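Local coordinates for ketol-acid reductoisomerase (NAD(+)) (uncultured archaeon GZfos26G2, PDB 4XDY), which converts (S)-2-acetolactate to (R)-2,3-dihydroxy-isovalerate by a magnesium-dependent methyl migration and an NADH-dependent reduction in branched-chain amino acid biosynthesis, at residues His112-Asn115 and Ile116-Arg120; Lys158-Ser162 and Gly163-Glu167; Leu283-Glu287 and Asn288-Ala292; Ile303-Leu306 and Lys307-Glu311. One frame throughout, in Å; residues are numbered along the deposited sequence. Where two conformers were deposited one is given.

Contact 1: His112-Asn115 and Ile116-Arg120; sequences HGFN and ICFKR. With NAI (1,4-dihydronicotinamide adenine dinucleotide), chain E.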
loop_
_atom_site.group_PDB
_atom_site.type_symbol
_atom_site.label_atom_id
_atom_site.label_comp_id
_atom_site.label_asym_id
_atom_site.label_seq_id
_atom_site.Cartn_x
_atom_site.Cartn_y
_atom_site.Cartn_z
ATOM N N HIS A 112 18.992 -1.539 -13.276
ATOM C CA HIS A 112 18.121 -0.589 -13.956
ATOM C C HIS A 112 18.841 -0.301 -15.255
ATOM O O HIS A 112 20.093 -0.075 -15.236
ATOM C CB HIS A 112 18.028 0.692 -13.123
ATOM C CG HIS A 112 17.132 1.747 -13.690
ATOM N ND1 HIS A 112 15.958 1.498 -14.422
ATOM C CD2 HIS A 112 17.253 3.102 -13.618
ATOM C CE1 HIS A 112 15.376 2.670 -14.691
ATOM N NE2 HIS A 112 16.144 3.648 -14.204
ATOM N N GLY A 113 18.059 -0.215 -16.331
ATOM C CA GLY A 113 18.621 0.023 -17.680
ATOM C C GLY A 113 19.109 1.408 -18.077
ATOM O O GLY A 113 19.667 1.566 -19.189
ATOM N N PHE A 114 18.880 2.400 -17.163
ATOM C CA PHE A 114 19.032 3.847 -17.483
ATOM C C PHE A 114 20.360 4.098 -18.225
ATOM O O PHE A 114 20.373 4.624 -19.353
ATOM C CB PHE A 114 18.933 4.681 -16.196
ATOM C CG PHE A 114 18.935 6.151 -16.388
ATOM C CD1 PHE A 114 20.130 6.875 -16.537
ATOM C CD2 PHE A 114 17.744 6.876 -16.391
ATOM C CE1 PHE A 114 20.127 8.250 -16.705
ATOM C CE2 PHE A 114 17.752 8.264 -16.563
ATOM C CZ PHE A 114 18.940 8.935 -16.714
ATOM N N ASN A 115 21.475 3.728 -17.584
ATOM C CA ASN A 115 22.778 4.163 -18.120
ATOM C C ASN A 115 23.152 3.524 -19.422
ATOM O O ASN A 115 23.801 4.170 -20.289
ATOM C CB ASN A 115 23.849 4.041 -17.073
ATOM C CG ASN A 115 23.781 5.192 -16.040
ATOM O OD1 ASN A 115 23.618 6.356 -16.433
ATOM N ND2 ASN A 115 23.831 4.888 -14.793
ATOM N N ILE A 116 22.765 2.271 -19.572
ATOM C CA ILE A 116 22.975 1.577 -20.869
ATOM C C ILE A 116 22.000 2.080 -21.934
ATOM O O ILE A 116 22.386 2.456 -23.045
ATOM C CB ILE A 116 22.900 0.033 -20.714
ATOM C CG1 ILE A 116 24.093 -0.511 -19.925
ATOM C CG2 ILE A 116 22.666 -0.623 -22.061
ATOM C CD1 ILE A 116 25.413 -0.330 -20.670
ATOM N N CYS A 117 20.722 2.173 -21.557
ATOM C CA CYS A 117 19.684 2.655 -22.467
ATOM C C CYS A 117 19.985 4.041 -23.048
ATOM O O CYS A 117 19.831 4.257 -24.263
ATOM C CB CYS A 117 18.347 2.743 -21.689
ATOM S SG CYS A 117 16.964 3.397 -22.650
ATOM N N PHE A 118 20.337 4.995 -22.183
ATOM C CA PHE A 118 20.605 6.351 -22.604
ATOM C C PHE A 118 22.019 6.564 -23.012
ATOM O O PHE A 118 22.433 7.709 -23.260
ATOM C CB PHE A 118 20.068 7.362 -21.586
ATOM C CG PHE A 118 18.572 7.262 -21.387
ATOM C CD1 PHE A 118 17.716 7.530 -22.434
ATOM C CD2 PHE A 118 18.045 6.901 -20.152
ATOM C CE1 PHE A 118 16.335 7.451 -22.289
ATOM C CE2 PHE A 118 16.660 6.806 -19.993
ATOM C CZ PHE A 118 15.807 7.080 -21.060
ATOM N N LYS A 119 22.805 5.485 -23.112
ATOM C CA LYS A 119 24.162 5.598 -23.650
ATOM C C LYS A 119 25.105 6.449 -22.777
ATOM O O LYS A 119 26.055 7.052 -23.285
ATOM C CB LYS A 119 24.139 6.116 -25.094
ATOM C CG LYS A 119 23.389 5.114 -25.986
ATOM C CD LYS A 119 23.726 5.354 -27.426
ATOM C CE LYS A 119 22.482 5.654 -28.200
ATOM N NZ LYS A 119 21.733 4.380 -28.187
ATOM N N ARG A 120 24.897 6.478 -21.462
ATOM C CA ARG A 120 25.802 7.085 -20.596
ATOM C C ARG A 120 26.987 6.215 -20.267
ATOM O O ARG A 120 28.003 6.726 -19.828
ATOM C CB ARG A 120 25.082 7.477 -19.313
ATOM C CG ARG A 120 23.864 8.407 -19.522
ATOM C CD ARG A 120 24.248 9.810 -19.412
ATOM N NE ARG A 120 24.656 10.168 -18.041
ATOM C CZ ARG A 120 25.583 11.096 -17.801
ATOM N NH1 ARG A 120 26.125 11.713 -18.829
ATOM N NH2 ARG A 120 25.964 11.416 -16.563
HETATM P PA NAI E . 22.215 3.803 -3.329
HETATM O O1A NAI E . 21.781 5.257 -3.570
HETATM O O2A NAI E . 21.689 3.063 -2.177
HETATM O O5B NAI E . 23.820 3.814 -3.479
HETATM C C5B NAI E . 24.583 2.607 -3.193
HETATM C C4B NAI E . 25.875 3.014 -2.420
HETATM O O4B NAI E . 26.650 3.757 -3.354
HETATM C C3B NAI E . 25.734 3.947 -1.188
HETATM O O3B NAI E . 25.277 3.152 -0.093
HETATM C C2B NAI E . 27.127 4.528 -1.068
HETATM O O2B NAI E . 27.909 3.654 -0.251
HETATM C C1B NAI E . 27.606 4.486 -2.542
HETATM N N9A NAI E . 27.725 5.826 -3.091
HETATM C C8A NAI E . 26.738 6.809 -2.954
HETATM N N7A NAI E . 27.147 7.917 -3.556
HETATM C C5A NAI E . 28.391 7.667 -4.042
HETATM C C6A NAI E . 29.393 8.441 -4.750
HETATM N N6A NAI E . 29.191 9.726 -5.076
HETATM N N1A NAI E . 30.552 7.851 -5.143
HETATM C C2A NAI E . 30.810 6.567 -4.816
HETATM N N3A NAI E . 29.968 5.777 -4.173
HETATM C C4A NAI E . 28.751 6.280 -3.749
HETATM O O3 NAI E . 21.821 2.966 -4.743
HETATM P PN NAI E . 20.375 2.166 -4.942
HETATM O O1N NAI E . 19.218 3.105 -4.664
HETATM O O2N NAI E . 20.497 0.921 -4.171
HETATM O O5D NAI E . 20.459 2.065 -6.519
HETATM C C5D NAI E . 21.349 1.061 -7.114
HETATM C C4D NAI E . 20.869 0.667 -8.557
HETATM O O4D NAI E . 19.674 -0.101 -8.309
HETATM C C3D NAI E . 20.429 1.810 -9.451
HETATM O O3D NAI E . 20.724 1.503 -10.819
HETATM C C2D NAI E . 18.897 1.922 -9.266
HETATM O O2D NAI E . 18.170 2.543 -10.323
HETATM C C1D NAI E . 18.551 0.458 -9.093
HETATM N N1N NAI E . 17.321 0.094 -8.380
HETATM C C2N NAI E . 17.139 0.564 -7.128
HETATM C C3N NAI E . 16.039 0.238 -6.418
HETATM C C7N NAI E . 15.931 0.668 -5.057
HETATM O O7N NAI E . 16.527 1.647 -4.511
HETATM N N7N NAI E . 15.318 -0.199 -4.291
HETATM C C4N NAI E . 15.066 -0.646 -7.026
HETATM C C5N NAI E . 15.431 -1.278 -8.257
HETATM C C6N NAI E . 16.546 -0.850 -8.907
HETATM O O HOH W 1 22.140 0.405 -17.196
HETATM O O HOH W 2 23.651 8.952 -15.822
#

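Contact 2: Lys158-Ser162 and Gly163-Glu167; sequences KQNPS and GEARE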
loop_
_atom_site.group_PDB
_atom_site.type_symbol
_atom_site.label_atom_id
_atom_site.label_comp_id
_atom_site.label_asym_id
_atom_site.label_seq_id
_atom_site.Cartn_x
_atom_site.Cartn_y
_atom_site.Cartn_z
ATOM N N LYS A 158 21.968 -7.227 -23.257
ATOM C CA LYS A 158 22.293 -6.246 -24.278
ATOM C C LYS A 158 23.449 -6.808 -25.150
ATOM O O LYS A 158 23.478 -6.511 -26.312
ATOM C CB LYS A 158 22.814 -4.983 -23.618
ATOM C CG LYS A 158 23.330 -3.880 -24.566
ATOM C CD LYS A 158 22.100 -3.336 -25.278
ATOM C CE LYS A 158 22.266 -2.092 -26.108
ATOM N NZ LYS A 158 20.823 -1.781 -26.410
ATOM N N GLN A 159 24.391 -7.530 -24.517
ATOM C CA GLN A 159 25.581 -8.118 -25.240
ATOM C C GLN A 159 25.835 -9.530 -24.687
ATOM O O GLN A 159 25.775 -9.777 -23.479
ATOM C CB GLN A 159 26.862 -7.305 -25.021
ATOM C CG GLN A 159 26.806 -5.897 -25.529
ATOM C CD GLN A 159 28.078 -5.129 -25.510
ATOM O OE1 GLN A 159 28.045 -3.979 -25.908
ATOM N NE2 GLN A 159 29.133 -5.647 -24.908
ATOM N N ASN A 160 26.179 -10.455 -25.598
ATOM C CA ASN A 160 26.320 -11.873 -25.218
ATOM C C ASN A 160 27.563 -12.499 -25.949
ATOM O O ASN A 160 27.468 -13.647 -26.511
ATOM C CB ASN A 160 25.061 -12.610 -25.635
ATOM C CG ASN A 160 25.093 -14.067 -25.276
ATOM O OD1 ASN A 160 25.693 -14.493 -24.284
ATOM N ND2 ASN A 160 24.437 -14.856 -26.121
ATOM N N PRO A 161 28.707 -11.830 -25.872
ATOM C CA PRO A 161 29.868 -12.445 -26.562
ATOM C C PRO A 161 30.388 -13.764 -25.964
ATOM O O PRO A 161 31.092 -14.514 -26.687
ATOM C CB PRO A 161 30.931 -11.346 -26.508
ATOM C CG PRO A 161 30.574 -10.551 -25.287
ATOM C CD PRO A 161 29.078 -10.496 -25.382
ATOM N N SER A 162 30.019 -14.061 -24.731
ATOM C CA SER A 162 30.416 -15.302 -24.104
ATOM C C SER A 162 29.465 -16.432 -24.425
ATOM O O SER A 162 29.715 -17.572 -24.046
ATOM C CB SER A 162 30.556 -15.153 -22.579
ATOM O OG SER A 162 29.290 -15.360 -21.972
ATOM N N GLY A 163 28.297 -16.086 -24.934
ATOM C CA GLY A 163 27.130 -16.983 -25.015
ATOM C C GLY A 163 26.350 -17.293 -23.802
ATOM O O GLY A 163 25.229 -17.829 -23.908
ATOM N N GLU A 164 26.895 -16.977 -22.635
ATOM C CA GLU A 164 26.291 -17.371 -21.397
ATOM C C GLU A 164 25.616 -16.150 -20.644
ATOM O O GLU A 164 25.178 -16.334 -19.498
ATOM C CB GLU A 164 27.354 -17.886 -20.469
ATOM C CG GLU A 164 27.999 -19.191 -21.008
ATOM C CD GLU A 164 29.032 -19.788 -20.050
ATOM O OE1 GLU A 164 29.709 -19.070 -19.323
ATOM O OE2 GLU A 164 29.163 -21.038 -20.020
ATOM N N ALA A 165 25.473 -15.026 -21.327
ATOM C CA ALA A 165 24.938 -13.809 -20.646
ATOM C C ALA A 165 23.566 -14.053 -20.058
ATOM O O ALA A 165 23.318 -13.781 -18.859
ATOM C CB ALA A 165 24.893 -12.698 -21.633
ATOM N N ARG A 166 22.682 -14.639 -20.853
ATOM C CA ARG A 166 21.318 -14.889 -20.400
ATOM C C ARG A 166 21.285 -15.869 -19.248
ATOM O O ARG A 166 20.523 -15.756 -18.296
ATOM C CB ARG A 166 20.416 -15.341 -21.580
ATOM C CG ARG A 166 19.017 -15.838 -21.176
ATOM C CD ARG A 166 18.147 -16.125 -22.469
ATOM N NE ARG A 166 16.767 -16.531 -22.181
ATOM C CZ ARG A 166 16.367 -17.742 -21.848
ATOM N NH1 ARG A 166 17.210 -18.766 -21.835
ATOM N NH2 ARG A 166 15.067 -17.923 -21.569
ATOM N N GLU A 167 22.040 -16.950 -19.391
ATOM C CA GLU A 167 22.066 -17.960 -18.385
ATOM C C GLU A 167 22.505 -17.407 -17.002
ATOM O O GLU A 167 21.929 -17.730 -15.977
ATOM C CB GLU A 167 23.049 -19.101 -18.801
ATOM C CG GLU A 167 22.877 -20.271 -17.887
ATOM C CD GLU A 167 23.790 -21.468 -18.273
ATOM O OE1 GLU A 167 24.591 -21.326 -19.212
ATOM O OE2 GLU A 167 23.709 -22.443 -17.505
#

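Contact 3: Leu283-Glu287 and Asn288-Ala292; sequences LKRVE and NGEFA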
loop_
_atom_site.group_PDB
_atom_site.type_symbol
_atom_site.label_atom_id
_atom_site.label_comp_id
_atom_site.label_asym_id
_atom_site.label_seq_id
_atom_site.Cartn_x
_atom_site.Cartn_y
_atom_site.Cartn_z
ATOM N N LEU A 283 5.171 9.455 -19.964
ATOM C CA LEU A 283 5.774 8.273 -20.593
ATOM C C LEU A 283 6.547 8.691 -21.845
ATOM O O LEU A 283 7.650 8.164 -22.112
ATOM C CB LEU A 283 4.708 7.254 -20.979
ATOM C CG LEU A 283 5.206 5.963 -21.649
ATOM C CD1 LEU A 283 6.289 5.261 -20.792
ATOM C CD2 LEU A 283 4.078 5.010 -22.028
ATOM N N LYS A 284 6.010 9.646 -22.603
ATOM C CA LYS A 284 6.700 10.080 -23.847
ATOM C C LYS A 284 8.038 10.730 -23.493
ATOM O O LYS A 284 9.053 10.493 -24.170
ATOM C CB LYS A 284 5.840 11.117 -24.578
ATOM C CG LYS A 284 6.513 11.729 -25.806
ATOM C CD LYS A 284 5.590 12.854 -26.323
ATOM C CE LYS A 284 6.088 13.508 -27.615
ATOM N NZ LYS A 284 4.943 14.125 -28.363
ATOM N N ARG A 285 8.071 11.518 -22.415
ATOM C CA ARG A 285 9.328 12.134 -22.023
ATOM C C ARG A 285 10.315 11.155 -21.468
ATOM O O ARG A 285 11.497 11.378 -21.505
ATOM C CB ARG A 285 9.099 13.289 -21.059
ATOM C CG ARG A 285 8.205 14.401 -21.646
ATOM C CD ARG A 285 8.024 15.522 -20.617
ATOM N NE ARG A 285 9.149 16.433 -20.797
ATOM C CZ ARG A 285 10.223 16.546 -20.029
ATOM N NH1 ARG A 285 10.386 15.870 -18.884
ATOM N NH2 ARG A 285 11.137 17.421 -20.430
ATOM N N VAL A 286 9.824 10.054 -20.917
ATOM C CA VAL A 286 10.713 9.003 -20.517
ATOM C C VAL A 286 11.314 8.288 -21.775
ATOM O O VAL A 286 12.523 8.004 -21.792
ATOM C CB VAL A 286 9.903 8.020 -19.662
ATOM C CG1 VAL A 286 10.434 6.627 -19.678
ATOM C CG2 VAL A 286 9.811 8.552 -18.244
ATOM N N GLU A 287 10.435 7.937 -22.727
ATOM C CA GLU A 287 10.839 7.147 -23.907
ATOM C C GLU A 287 11.786 7.976 -24.818
ATOM O O GLU A 287 12.593 7.358 -25.531
ATOM C CB GLU A 287 9.630 6.670 -24.654
ATOM C CG GLU A 287 8.870 5.585 -23.870
ATOM C CD GLU A 287 7.600 5.084 -24.568
ATOM O OE1 GLU A 287 7.071 5.841 -25.353
ATOM O OE2 GLU A 287 7.123 3.950 -24.350
ATOM N N ASN A 288 11.669 9.303 -24.835
ATOM C CA ASN A 288 12.386 10.110 -25.876
ATOM C C ASN A 288 13.650 10.796 -25.373
ATOM O O ASN A 288 14.305 11.513 -26.102
ATOM C CB ASN A 288 11.421 11.098 -26.534
ATOM C CG ASN A 288 11.082 12.275 -25.634
ATOM O OD1 ASN A 288 11.647 12.505 -24.538
ATOM N ND2 ASN A 288 10.152 13.068 -26.130
ATOM N N GLY A 289 14.051 10.503 -24.139
ATOM C CA GLY A 289 15.274 10.990 -23.595
ATOM C C GLY A 289 15.173 12.377 -22.896
ATOM O O GLY A 289 16.090 12.741 -22.220
ATOM N N GLU A 290 14.007 13.012 -22.861
ATOM C CA GLU A 290 13.852 14.324 -22.191
ATOM C C GLU A 290 14.056 14.214 -20.702
ATOM O O GLU A 290 14.845 14.953 -20.121
ATOM C CB GLU A 290 12.477 14.992 -22.470
ATOM C CG GLU A 290 12.311 15.558 -23.893
ATOM C CD GLU A 290 10.917 16.187 -24.069
ATOM O OE1 GLU A 290 10.481 16.961 -23.188
ATOM O OE2 GLU A 290 10.207 15.839 -25.018
ATOM N N PHE A 291 13.329 13.279 -20.048
ATOM C CA PHE A 291 13.511 13.106 -18.666
ATOM C C PHE A 291 14.953 12.784 -18.320
ATOM O O PHE A 291 15.560 13.303 -17.313
ATOM C CB PHE A 291 12.563 12.036 -18.113
ATOM C CG PHE A 291 12.825 11.781 -16.662
ATOM C CD1 PHE A 291 12.309 12.610 -15.699
ATOM C CD2 PHE A 291 13.712 10.810 -16.264
ATOM C CE1 PHE A 291 12.654 12.462 -14.350
ATOM C CE2 PHE A 291 14.026 10.626 -14.933
ATOM C CZ PHE A 291 13.499 11.458 -13.961
ATOM N N ALA A 292 15.549 11.868 -19.115
ATOM C CA ALA A 292 16.885 11.391 -18.780
ATOM C C ALA A 292 17.847 12.615 -18.801
ATOM O O ALA A 292 18.646 12.797 -17.881
ATOM C CB ALA A 292 17.354 10.332 -19.751
HETATM O O HOH W 3 13.938 10.171 -20.917
#

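Contact 4: Ile303-Leu306 and Lys307-Glu311; sequences IPFL and KASRE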
loop_
_atom_site.group_PDB
_atom_site.type_symbol
_atom_site.label_atom_id
_atom_site.label_comp_id
_atom_site.label_asym_id
_atom_site.label_seq_id
_atom_site.Cartn_x
_atom_site.Cartn_y
_atom_site.Cartn_z
ATOM N N ILE A 303 22.146 18.843 -7.778
ATOM C CA ILE A 303 20.790 18.395 -7.309
ATOM C C ILE A 303 19.988 19.451 -6.501
ATOM O O ILE A 303 19.371 19.154 -5.505
ATOM C CB ILE A 303 20.797 17.001 -6.621
ATOM C CG1 ILE A 303 21.575 16.948 -5.326
ATOM C CG2 ILE A 303 21.328 15.961 -7.618
ATOM C CD1 ILE A 303 21.147 15.832 -4.400
ATOM N N PRO A 304 20.047 20.701 -6.921
ATOM C CA PRO A 304 19.326 21.701 -6.075
ATOM C C PRO A 304 17.794 21.500 -5.932
ATOM O O PRO A 304 17.233 21.800 -4.874
ATOM C CB PRO A 304 19.593 23.007 -6.829
ATOM C CG PRO A 304 19.796 22.607 -8.252
ATOM C CD PRO A 304 20.567 21.297 -8.148
ATOM N N PHE A 305 17.150 21.006 -6.986
ATOM C CA PHE A 305 15.702 20.719 -6.915
ATOM C C PHE A 305 15.411 19.565 -5.979
ATOM O O PHE A 305 14.500 19.627 -5.164
ATOM C CB PHE A 305 15.125 20.470 -8.307
ATOM C CG PHE A 305 13.677 20.032 -8.295
ATOM C CD1 PHE A 305 12.664 20.961 -8.155
ATOM C CD2 PHE A 305 13.322 18.700 -8.361
ATOM C CE1 PHE A 305 11.329 20.587 -8.098
ATOM C CE2 PHE A 305 11.961 18.338 -8.384
ATOM C CZ PHE A 305 10.983 19.271 -8.225
ATOM N N LEU A 306 16.240 18.496 -6.051
ATOM C CA LEU A 306 16.037 17.396 -5.167
ATOM C C LEU A 306 16.312 17.800 -3.711
ATOM O O LEU A 306 15.579 17.443 -2.845
ATOM C CB LEU A 306 16.874 16.166 -5.660
ATOM C CG LEU A 306 16.829 14.849 -4.904
ATOM C CD1 LEU A 306 15.375 14.391 -4.816
ATOM C CD2 LEU A 306 17.752 13.885 -5.684
ATOM N N LYS A 307 17.371 18.587 -3.418
ATOM C CA LYS A 307 17.568 19.137 -2.111
ATOM C C LYS A 307 16.468 20.008 -1.603
ATOM O O LYS A 307 15.995 19.858 -0.483
ATOM C CB LYS A 307 18.894 19.942 -2.073
ATOM C CG LYS A 307 20.076 18.987 -2.221
ATOM C CD LYS A 307 21.419 19.540 -1.767
ATOM C CE LYS A 307 21.867 20.666 -2.670
ATOM N NZ LYS A 307 23.361 20.674 -2.785
ATOM N N ALA A 308 15.996 20.910 -2.430
ATOM C CA ALA A 308 14.870 21.754 -2.031
ATOM C C ALA A 308 13.601 20.913 -1.738
ATOM O O ALA A 308 12.861 21.190 -0.790
ATOM C CB ALA A 308 14.554 22.761 -3.130
ATOM N N SER A 309 13.341 19.903 -2.592
ATOM C CA SER A 309 12.223 19.027 -2.385
ATOM C C SER A 309 12.276 18.199 -1.096
ATOM O O SER A 309 11.256 18.115 -0.383
ATOM C CB SER A 309 11.941 18.141 -3.640
ATOM O OG SER A 309 11.832 18.878 -4.827
ATOM N N ARG A 310 13.428 17.592 -0.814
ATOM C CA ARG A 310 13.690 16.881 0.447
ATOM C C ARG A 310 13.354 17.740 1.641
ATOM O O ARG A 310 12.611 17.343 2.544
ATOM C CB ARG A 310 15.108 16.424 0.534
ATOM C CG ARG A 310 15.374 15.189 -0.315
ATOM C CD ARG A 310 16.837 15.014 -0.562
ATOM N NE ARG A 310 17.140 13.827 -1.292
ATOM C CZ ARG A 310 18.317 13.567 -1.816
ATOM N NH1 ARG A 310 19.336 14.388 -1.597
ATOM N NH2 ARG A 310 18.504 12.464 -2.499
ATOM N N GLU A 311 13.884 18.956 1.648
ATOM C CA GLU A 311 13.644 19.888 2.755
ATOM C C GLU A 311 12.219 20.213 2.903
ATOM O O GLU A 311 11.700 20.225 4.007
ATOM C CB GLU A 311 14.480 21.184 2.505
ATOM C CG GLU A 311 14.135 22.345 3.384
ATOM C CD GLU A 311 14.973 22.358 4.629
ATOM O OE1 GLU A 311 15.187 21.267 5.215
ATOM O OE2 GLU A 311 15.406 23.461 5.016
#

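Contact 1: His112-Asn115 and Ile116-Arg120
Phe114 and Phe118 form a T-shaped pair across the end of the short helix 114-117, a local contact just beyond strand 107-110. The edge of Phe118 is directed at the face of Phe114, with CD2 over the centre of that ring; the centroids lie 5.0 Å apart and the planes meet at 68°. Phe114 turns CG away from its own N (chi1 -174°), which brings the ring beside its carbonyl carbon and within reach of Phe118. The backbone supports the same spacing: Phe118 N donates to Phe114 O over 2.9 Å, and Cys117 N to Gly113 O over 2.7 Å. The helix belongs to the beta-alpha-beta unit of strands 107-110 and 128-134 in the Rossmann domain. Just ahead of the helix, His112, the predicted active-site residue, sets CB 3.4 Å from O2D of the nicotinamide ribose of NADH, while its ND1 bonds to Glu191. Past the helix, a weak bond of 2.8 Å runs from Arg120 N to Asn115 O. The side chains of these two share a water, which donates to Asn115 OD1 and accepts from Arg120 NE, each at 2.7 Å; Asn115 ND2 donates to Gln90 and to the carbonyl of Asp87.

Contact 2: Lys158-Ser162 and Gly163-Glu167
Two side-chain torsions shape this turn: Asn160 holds CG anti to its main-chain N (chi1 -179°), which swings OD1 across the turn to the start of the helix, and Ser162 places OG between its own N and carbonyl carbon (chi1 86°), next to the amide of Glu164. Asn160 OD1 accepts from Ala165 N at 3.0 Å with an N-H...O angle of 161°, the donor standing above the amide carbonyl plane. Ser162 OG takes the N-H of Glu164, also at 3.0 Å. Two amides at the helix start are therefore met by side-chain oxygens from the preceding turn. That turn is a type I beta turn from Asn160 to Gly163, closed by Gly163 N donating to Asn160 O at 3.0 Å. Gly163 has positive phi, and a CB there would run into Ser162 O. Since Ser162 OG also bonds to Asp128, an alanine here would probably leave both the amide of Glu164 and the carboxylate of Asp128 without this partner. Ala165 CB approaches Asn160 OD1 to 3.3 Å and Gln159 O to 3.6 Å. Lys158 and Gln159 both face Val129 of strand 128-134 in a classic beta bulge, and the chain then turns through 160-163 into helix 165-175, whose first residue, Ala165, rests on Asp128 and Ile130 of that strand and on Val157 of strand 153-157.

Contact 3: Leu283-Glu287 and Asn288-Ala292
Arg285 and Glu290 meet across the bend between helices 273-287 and 290-300, on the polar side of a local contact whose other side is buried. In one of two conformers of Arg285, Glu290 OE1 is shared by NE at 2.8 Å and NH2 at 2.9 Å, both bonds of this salt bridge being weak; the carboxylate stands 84° to the guanidinium plane. There the arginine chain bends at chi3 (87°), so that Glu290 CB lies over one guanidinium face, and NH2 also pairs with Glu294. With a second conformer present, the bridge is probably not held permanently. Asn288 ND2 donates to Glu290 OE2 at 3.0 Å, while its OD1 accepts from Glu290 N at 2.9 Å, an Asx turn leading into the second helix. Gly289, at the N-cap position, takes backbone angles at which a CB would jam against the preceding carbonyl. This tight corner between two consecutive helices lies in the C-terminal knotted domain. Exposed Lys284 adds little, its extended chain bringing only CG to 3.9 Å from Asn288 ND2. The buried side is closer knit: Phe291 N donates almost straight to Arg285 O, 3.0 Å away, and a water bridges the carbonyls of Arg285 and Val286 to Ala292 N. Phe291 CB comes 4.4 Å from Val286 CG2; both side chains touch Gln200 of helix 188-203, and Phe291 also packs on Val266 of the second subunit.

Contact 4: Ile303-Leu306 and Lys307-Glu311
The helix runs from Pro304, and Ile303 at its N-cap position has positive phi, yet its carbonyl O accepts from Lys307 N at 2.9 Å, as Leu306 O does from Arg310 N at 3.0 Å. Phe305 O is gripped twice by Ser309, whose N and OG each donate at 2.8 Å from opposite faces of the carbonyl plane. The same OG sits over the centre of the Phe305 ring, 3.5 Å from CZ. One turn along, Arg310 lies back over Leu306: CG is anti to the carbonyl carbon (chi1 -77°) and the chain is extended to NE, which lays the guanidinium with one face on the isobutyl group, Leu306 CG being 3.7 Å from Arg310 CZ. Ile303 CD1 reaches Arg310 NH1 obliquely at 3.6 Å. The guanidinium also forms a salt bridge through NH2 with Glu260 of the second subunit, where Trp264 packs on Phe305 and Ser309. Replacing Arg310 by alanine is likely to leave Glu260 of that subunit without its charged mate and Leu306 without the flat group lying on it. In this helix of the knotted domain, Leu306 takes one guanidinium face while the N-H groups lie at the rim, in the plane, consistent with an ionic link between subunits that is braced by Leu306.

How the contacts relate
Contacts 1 and 3 join the two domains: Phe118 CD2 and Phe114 CZ lie 3.5 and 3.7 Å from Ala292 CB, so the aromatic pair of the Rossmann domain rests on the start of helix 290-300. Both flank the active site, Phe114 being about 8 Å and Phe291 about 9 Å from a bound magnesium ion, nearest side-chain atoms to ion. Contact 2 touches contact 1 through Lys158 CG and Ile116 CG2, 4.2 Å apart, but lies away from the cofactor and metal sites. Contact 4, with its centre about 40 Å from that of contact 2, follows contact 3 by one helix; both reach the second subunit, and the Ile303 side chain comes about 6 Å from that of Glu88 in the cofactor site.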